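PDB 4R7R: putative lipoprotein from Clostridium perfringens ATCC 13124, which is of unknown function but probably binds lipid at the cell envelope. Local coordinates for residues S34-I45 with L116-K126. Sequence-based numbering, arbitrary orientation.
Sequences SEVIVDNEDVRI and LEPFCQYVFNK
Ile45 and Phe119 form the buried part of an apolar seam between segment 34-45 and the helix 116-125. With CG1 anti to the backbone N (chi1 -177°), Ile45 lays that atom over the middle of the Phe119 ring, 4.0 Å from its centroid, in a CH-pi contact, while its CG2 lies 3.6 Å from Phe119 CZ. Val123 CG2 covers the opposite face of the ring near its rim and Val38 CG1 meets its edge, so the phenyl group is sandwiched between a residue of each segment. Leu116 CD2 extends the seam beside Ile45 CG1.

A second CH-pi contact lies at the other end of the helix. Both methyls of Val36 touch Phe124 CE2, and CG2 sits over the ring face, 3.7 Å from the centroid and displaced toward the rim; Ser34 O approaches the ring edge. Val123 joins the two clusters, its CG1 3.8 Å from Val36 CG2 and its CG2 on Phe119. Val36 and Val123 also both touch Leu27 of the neighbouring strand 24-29; the helix crosses one face of the antiparallel sheet, and here its C-terminal part reaches the edge strand 35-37.

Polar chemistry is concentrated on Lys126, whose extended chain brings NZ among three carboxylates. The shortest link is a salt-bridging hydrogen bond of 2.6 Å from NZ to Asp42 OD2, on its syn side; Asp39 OD2 and Glu41 OE2 both stand at 3.5 Å. Tyr122 OH donates to Asp42 OD1, 3.2 Å away, also syn but 29° out of the carboxylate plane. Both carboxylate oxygens of Asp42 thus accept a hydrogen bond, which should restrict rotation of the group. Three acids around one ammonium probably favour its protonated state, and this network ties the loop that follows the edge strand to the C-terminal end of the helix, beside a largely apolar interface.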
# COMPACT_ATOMS: atom_id res chain seq x y z
N SER A 34 14.87 -8.97 3.39
CA SER A 34 15.52 -7.88 4.11
C SER A 34 14.52 -6.75 4.34
O SER A 34 13.64 -6.49 3.52
CB SER A 34 16.73 -7.39 3.32
OG SER A 34 16.37 -7.10 1.98
N GLU A 35 14.69 -6.06 5.47
CA GLU A 35 13.74 -5.07 5.95
C GLU A 35 14.39 -3.67 6.06
O GLU A 35 15.55 -3.57 6.46
CB GLU A 35 13.20 -5.53 7.29
CG GLU A 35 11.87 -4.94 7.70
CD GLU A 35 11.29 -5.65 8.90
OE1 GLU A 35 10.19 -5.25 9.35
OE2 GLU A 35 11.92 -6.62 9.38
N VAL A 36 13.66 -2.61 5.71
CA VAL A 36 14.18 -1.24 5.92
C VAL A 36 13.14 -0.30 6.52
O VAL A 36 11.94 -0.48 6.32
CB VAL A 36 14.68 -0.57 4.61
CG1 VAL A 36 15.93 -1.23 4.12
CG2 VAL A 36 13.61 -0.56 3.54
N ILE A 37 13.61 0.70 7.24
CA ILE A 37 12.74 1.74 7.77
C ILE A 37 12.65 2.91 6.81
O ILE A 37 13.67 3.41 6.33
CB ILE A 37 13.25 2.26 9.12
CG1 ILE A 37 13.40 1.10 10.09
CG2 ILE A 37 12.29 3.30 9.69
CD1 ILE A 37 12.07 0.49 10.44
N VAL A 38 11.43 3.36 6.51
CA VAL A 38 11.29 4.53 5.65
C VAL A 38 11.67 5.81 6.42
O VAL A 38 11.18 6.05 7.53
CB VAL A 38 9.87 4.65 5.08
CG1 VAL A 38 9.68 6.01 4.42
CG2 VAL A 38 9.63 3.53 4.07
N ASP A 39 12.54 6.61 5.84
CA ASP A 39 12.96 7.88 6.45
C ASP A 39 11.79 8.83 6.66
O ASP A 39 10.81 8.79 5.91
CB ASP A 39 14.02 8.58 5.59
CG ASP A 39 15.35 7.86 5.60
OD1 ASP A 39 15.62 7.12 6.58
OD2 ASP A 39 16.14 8.06 4.66
N ASN A 40 11.92 9.69 7.66
CA ASN A 40 10.90 10.69 7.98
C ASN A 40 10.46 11.52 6.77
O ASN A 40 9.27 11.78 6.58
CB ASN A 40 11.42 11.62 9.07
CG ASN A 40 10.67 12.93 9.11
OD1 ASN A 40 11.25 14.00 8.89
ND2 ASN A 40 9.37 12.85 9.37
N GLU A 41 11.43 11.91 5.96
CA GLU A 41 11.21 12.75 4.79
C GLU A 41 10.39 12.10 3.67
O GLU A 41 9.75 12.79 2.87
CB GLU A 41 12.57 13.18 4.23
CG GLU A 41 13.52 11.99 4.08
CD GLU A 41 14.88 12.38 3.53
OE1 GLU A 41 15.87 12.32 4.30
OE2 GLU A 41 14.94 12.74 2.33
N ASP A 42 10.42 10.77 3.61
CA ASP A 42 9.76 10.02 2.54
C ASP A 42 8.40 9.49 2.94
O ASP A 42 7.60 9.11 2.09
CB ASP A 42 10.64 8.85 2.10
CG ASP A 42 11.92 9.30 1.42
OD1 ASP A 42 11.88 10.30 0.66
OD2 ASP A 42 12.96 8.66 1.66
N VAL A 43 8.13 9.48 4.24
CA VAL A 43 6.95 8.83 4.78
C VAL A 43 5.64 9.44 4.24
O VAL A 43 4.59 8.79 4.26
CB VAL A 43 6.99 8.88 6.34
CG1 VAL A 43 5.86 9.74 6.93
CG2 VAL A 43 6.97 7.47 6.90
N ARG A 44 5.71 10.66 3.72
CA ARG A 44 4.52 11.36 3.23
C ARG A 44 3.90 10.68 2.01
O ARG A 44 2.82 11.09 1.55
CB ARG A 44 4.83 12.82 2.89
CG ARG A 44 5.92 13.03 1.85
CD ARG A 44 5.97 14.50 1.40
NE ARG A 44 4.78 14.85 0.62
CZ ARG A 44 4.33 16.09 0.45
NH1 ARG A 44 4.96 17.12 1.00
NH2 ARG A 44 3.24 16.29 -0.28
N ILE A 45 4.58 9.65 1.51
CA ILE A 45 4.15 8.88 0.34
C ILE A 45 2.74 8.34 0.52
O ILE A 45 1.97 8.33 -0.43
CB ILE A 45 5.12 7.67 0.04
CG1 ILE A 45 4.68 6.92 -1.22
CG2 ILE A 45 5.24 6.72 1.24
CD1 ILE A 45 4.84 7.72 -2.51
N LEU A 116 4.12 2.95 -6.21
CA LEU A 116 4.73 2.27 -5.08
C LEU A 116 5.89 1.33 -5.41
O LEU A 116 6.85 1.26 -4.64
CB LEU A 116 3.67 1.50 -4.29
CG LEU A 116 2.74 2.45 -3.52
CD1 LEU A 116 1.81 1.67 -2.58
CD2 LEU A 116 3.54 3.51 -2.77
N GLU A 117 5.82 0.59 -6.52
CA GLU A 117 6.95 -0.26 -6.89
C GLU A 117 8.27 0.55 -7.12
O GLU A 117 9.32 0.15 -6.60
CB GLU A 117 6.63 -1.12 -8.13
CG GLU A 117 7.79 -2.07 -8.51
CD GLU A 117 7.58 -2.87 -9.81
OE1 GLU A 117 6.48 -2.81 -10.42
OE2 GLU A 117 8.53 -3.58 -10.21
N PRO A 118 8.22 1.68 -7.86
CA PRO A 118 9.50 2.40 -7.98
C PRO A 118 9.88 3.12 -6.70
O PRO A 118 11.07 3.36 -6.46
CB PRO A 118 9.25 3.39 -9.12
CG PRO A 118 7.78 3.57 -9.15
CD PRO A 118 7.18 2.25 -8.75
N PHE A 119 8.89 3.46 -5.87
CA PHE A 119 9.16 4.00 -4.54
C PHE A 119 9.94 3.01 -3.66
O PHE A 119 10.89 3.39 -2.97
CB PHE A 119 7.85 4.38 -3.82
CG PHE A 119 8.07 4.83 -2.41
CD1 PHE A 119 8.48 6.14 -2.14
CD2 PHE A 119 7.90 3.94 -1.34
CE1 PHE A 119 8.71 6.56 -0.85
CE2 PHE A 119 8.13 4.35 -0.04
CZ PHE A 119 8.54 5.67 0.21
N CYS A 120 9.53 1.74 -3.67
CA CYS A 120 10.19 0.75 -2.83
C CYS A 120 11.63 0.51 -3.27
O CYS A 120 12.52 0.37 -2.42
CB CYS A 120 9.40 -0.56 -2.84
SG CYS A 120 7.81 -0.44 -1.95
N GLN A 121 11.88 0.48 -4.58
CA GLN A 121 13.23 0.26 -5.08
C GLN A 121 14.12 1.42 -4.68
O GLN A 121 15.29 1.24 -4.35
CB GLN A 121 13.25 0.08 -6.60
CG GLN A 121 12.75 -1.29 -7.06
CD GLN A 121 12.80 -1.48 -8.57
OE1 GLN A 121 13.81 -1.17 -9.21
NE2 GLN A 121 11.71 -1.98 -9.14
N TYR A 122 13.52 2.61 -4.67
CA TYR A 122 14.22 3.83 -4.30
C TYR A 122 14.62 3.87 -2.82
O TYR A 122 15.75 4.26 -2.49
CB TYR A 122 13.35 5.04 -4.65
CG TYR A 122 13.61 6.26 -3.81
CD1 TYR A 122 14.70 7.09 -4.06
CD2 TYR A 122 12.76 6.59 -2.77
CE1 TYR A 122 14.93 8.21 -3.28
CE2 TYR A 122 12.98 7.70 -1.98
CZ TYR A 122 14.06 8.51 -2.24
OH TYR A 122 14.26 9.62 -1.43
N VAL A 123 13.72 3.46 -1.92
CA VAL A 123 14.05 3.47 -0.49
C VAL A 123 15.22 2.53 -0.21
O VAL A 123 16.15 2.89 0.52
CB VAL A 123 12.87 3.05 0.40
CG1 VAL A 123 13.36 2.83 1.83
CG2 VAL A 123 11.78 4.10 0.35
N PHE A 124 15.19 1.35 -0.82
CA PHE A 124 16.26 0.38 -0.67
C PHE A 124 17.59 0.83 -1.27
O PHE A 124 18.66 0.50 -0.73
CB PHE A 124 15.84 -0.96 -1.30
CG PHE A 124 14.96 -1.78 -0.42
CD1 PHE A 124 13.59 -1.83 -0.63
CD2 PHE A 124 15.49 -2.50 0.63
CE1 PHE A 124 12.76 -2.59 0.18
CE2 PHE A 124 14.67 -3.26 1.46
CZ PHE A 124 13.30 -3.30 1.23
N ASN A 125 17.56 1.56 -2.38
CA ASN A 125 18.82 1.91 -3.05
C ASN A 125 19.48 3.06 -2.31
O ASN A 125 20.70 3.17 -2.27
CB ASN A 125 18.60 2.25 -4.52
CG ASN A 125 18.19 1.03 -5.36
OD1 ASN A 125 18.61 -0.10 -5.07
ND2 ASN A 125 17.36 1.26 -6.38
N LYS A 126 18.65 3.91 -1.71
CA LYS A 126 19.11 4.88 -0.74
C LYS A 126 19.95 4.22 0.36
O LYS A 126 21.09 4.61 0.60
CB LYS A 126 17.91 5.59 -0.12
CG LYS A 126 17.89 7.08 -0.30
CD LYS A 126 16.58 7.58 0.24
CE LYS A 126 16.67 9.03 0.64
NZ LYS A 126 15.49 9.40 1.47